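Local coordinates for protein periplasmic sensor hybrid histidine kinase (Anaeromyxobacter dehalogenans, PDB 4K0D) that probably acts as a sensor histidine kinase, this chain being its zinc-binding periplasmic helical-bundle sensor domain, at residues A64-A68 / L69-P73. Numbering follows the deposited sequence.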
ATOM      1  N   ALA B  64      -1.411   9.769 -12.155  1.00 29.21           N
ATOM      2  CA  ALA B  64      -0.145  10.396 -12.493  1.00 30.58           C
ATOM      3  C   ALA B  64       0.912   9.938 -11.495  1.00 28.53           C
ATOM      4  O   ALA B  64       2.004   9.541 -11.914  1.00 30.11           O
ATOM      5  CB  ALA B  64      -0.269  11.930 -12.556  1.00 26.69           C
ATOM      6  N   ARG B  65       0.591   9.889 -10.194  1.00 28.35           N
ATOM      7  CA  ARG B  65       1.570   9.369  -9.220  1.00 28.90           C
ATOM      8  C   ARG B  65       1.943   7.934  -9.522  1.00 30.46           C
ATOM      9  O   ARG B  65       3.083   7.545  -9.366  1.00 29.49           O
ATOM     10  CB  ARG B  65       1.048   9.443  -7.797  1.00 28.20           C
ATOM     11  CG  ARG B  65       0.872  10.889  -7.292  1.00 43.89           C
ATOM     12  CD  ARG B  65       0.050  10.902  -5.995  1.00 51.88           C
ATOM     13  NE  ARG B  65       0.555   9.967  -4.959  1.00 58.91           N
ATOM     14  CZ  ARG B  65      -0.170   8.991  -4.401  1.00 52.28           C
ATOM     15  NH1 ARG B  65      -1.428   8.833  -4.783  1.00 38.73           N
ATOM     16  NH2 ARG B  65       0.351   8.193  -3.446  1.00 49.13           N
ATOM     17  N   PHE B  66       0.975   7.123  -9.918  1.00 30.43           N
ATOM     18  CA  PHE B  66       1.257   5.739 -10.176  1.00 28.01           C
ATOM     19  C   PHE B  66       2.074   5.543 -11.432  1.00 30.89           C
ATOM     20  O   PHE B  66       2.962   4.705 -11.457  1.00 27.54           O
ATOM     21  CB  PHE B  66      -0.032   4.964 -10.320  1.00 32.12           C
ATOM     22  CG  PHE B  66       0.167   3.505 -10.599  1.00 28.07           C
ATOM     23  CD1 PHE B  66       0.533   2.653  -9.579  1.00 25.83           C
ATOM     24  CD2 PHE B  66      -0.100   2.983 -11.860  1.00 26.40           C
ATOM     25  CE1 PHE B  66       0.660   1.285  -9.830  1.00 30.73           C
ATOM     26  CE2 PHE B  66       0.009   1.647 -12.119  1.00 31.92           C
ATOM     27  CZ  PHE B  66       0.400   0.796 -11.114  1.00 34.01           C
ATOM     28  N   ALA B  67       1.772   6.308 -12.466  1.00 25.68           N
ATOM     29  CA  ALA B  67       2.525   6.260 -13.695  1.00 27.38           C
ATOM     30  C   ALA B  67       3.996   6.699 -13.489  1.00 33.71           C
ATOM     31  O   ALA B  67       4.886   6.274 -14.238  1.00 28.59           O
ATOM     32  CB  ALA B  67       1.886   7.141 -14.707  1.00 28.89           C
ATOM     33  N   ALA B  68       4.255   7.516 -12.478  1.00 30.34           N
ATOM     34  CA  ALA B  68       5.609   8.094 -12.320  1.00 31.01           C
ATOM     35  C   ALA B  68       6.610   7.114 -11.741  1.00 32.90           C
ATOM     36  O   ALA B  68       7.813   7.294 -11.922  1.00 31.52           O
ATOM     37  CB  ALA B  68       5.571   9.319 -11.458  1.00 29.58           C
ATOM     38  N   LEU B  69       6.147   6.084 -11.034  1.00 30.81           N
ATOM     39  CA  LEU B  69       7.079   5.223 -10.288  1.00 29.50           C
ATOM     40  C   LEU B  69       7.613   4.072 -11.148  1.00 32.27           C
ATOM     41  O   LEU B  69       6.883   3.554 -11.989  1.00 30.05           O
ATOM     42  CB  LEU B  69       6.391   4.656  -9.057  1.00 26.73           C
ATOM     43  CG  LEU B  69       6.051   5.706  -8.027  1.00 33.91           C
ATOM     44  CD1 LEU B  69       5.078   5.201  -6.897  1.00 34.06           C
ATOM     45  CD2 LEU B  69       7.346   6.318  -7.437  1.00 35.94           C
ATOM     46  N   PRO B  70       8.900   3.653 -10.944  1.00 31.63           N
ATOM     47  CA  PRO B  70       9.342   2.497 -11.744  1.00 28.02           C
ATOM     48  C   PRO B  70       8.618   1.235 -11.274  1.00 32.47           C
ATOM     49  O   PRO B  70       8.210   1.150 -10.115  1.00 32.59           O
ATOM     50  CB  PRO B  70      10.852   2.394 -11.464  1.00 32.34           C
ATOM     51  CG  PRO B  70      11.062   3.088 -10.141  1.00 33.43           C
ATOM     52  CD  PRO B  70       9.976   4.184 -10.081  1.00 29.33           C
ATOM     53  N   LYS B  71       8.418   0.281 -12.174  1.00 29.38           N
ATOM     54  CA  LYS B  71       7.734  -0.945 -11.827  1.00 32.15           C
ATOM     55  C   LYS B  71       8.613  -2.122 -12.286  1.00 40.48           C
ATOM     56  O   LYS B  71       9.530  -1.963 -13.072  1.00 32.66           O
ATOM     57  CB  LYS B  71       6.350  -1.003 -12.443  1.00 37.87           C
ATOM     58  CG  LYS B  71       5.493   0.209 -11.975  1.00 38.53           C
ATOM     59  CD  LYS B  71       4.273   0.427 -12.850  1.00 38.88           C
ATOM     60  CE  LYS B  71       3.540   1.743 -12.497  1.00 33.16           C
ATOM     61  NZ  LYS B  71       4.310   2.908 -12.909  1.00 26.90           N
ATOM     62  N   SER B  72       8.361  -3.281 -11.717  1.00 32.00           N
ATOM     63  CA  SER B  72       9.072  -4.469 -12.105  1.00 40.23           C
ATOM     64  C   SER B  72       8.666  -4.817 -13.548  1.00 40.58           C
ATOM     65  O   SER B  72       7.672  -4.325 -14.057  1.00 38.10           O
ATOM     66  CB  SER B  72       8.646  -5.580 -11.160  1.00 39.51           C
ATOM     67  OG  SER B  72       7.300  -5.921 -11.459  1.00 39.56           O
ATOM     68  N   PRO B  73       9.403  -5.710 -14.207  1.00 49.21           N
ATOM     69  CA  PRO B  73       9.017  -6.020 -15.602  1.00 40.61           C
ATOM     70  C   PRO B  73       7.656  -6.699 -15.767  1.00 50.01           C
ATOM     71  O   PRO B  73       6.910  -6.420 -16.704  1.00 53.56           O
ATOM     72  CB  PRO B  73      10.189  -6.881 -16.082  1.00 61.14           C
ATOM     73  CG  PRO B  73      11.383  -6.456 -15.130  1.00 43.58           C
ATOM     74  CD  PRO B  73      10.692  -6.327 -13.815  1.00 44.08           C
TER
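Lys71 lays its CE methylene over one face of the Phe66 ring, a CH-pi contact in which CE sits 3.7 Å from the ring centroid, displaced toward the rim. The pair joins the C-terminal end of helix 46-68 to the loop leading into helix 73-102 of the helical-bundle sensor domain. A bend at chi4 (71°) turns the ammonium back toward the chain. There NZ donates to Phe66 O on the helix at 2.7 Å, the donor tilted 18° from that carbonyl's plane. Its bond to Leu69 O in the loop, 2.8 Å long, lies in the carbonyl plane. NZ also lies over the same ring, in a cation-pi contact 4.6 Å from its centroid. The Phe66 ring points into the bundle because chi1 (180°) sets CG opposite the backbone N, and it packs against Leu26 and Leu83 and edge-to-face with Phe130. A methionine in place of Lys71 would probably leave the carbonyls of Phe66 and Leu69 without the ammonium they share, and the turn less firmly held. Farther along, Ser72 N-caps helix 73-102, its OG bonded to Gly75 N. Leu69 N reaches the same Phe66 O only through a weak bond of 3.5 Å, while Leu69 CG rests 3.7 Å from Arg65 O.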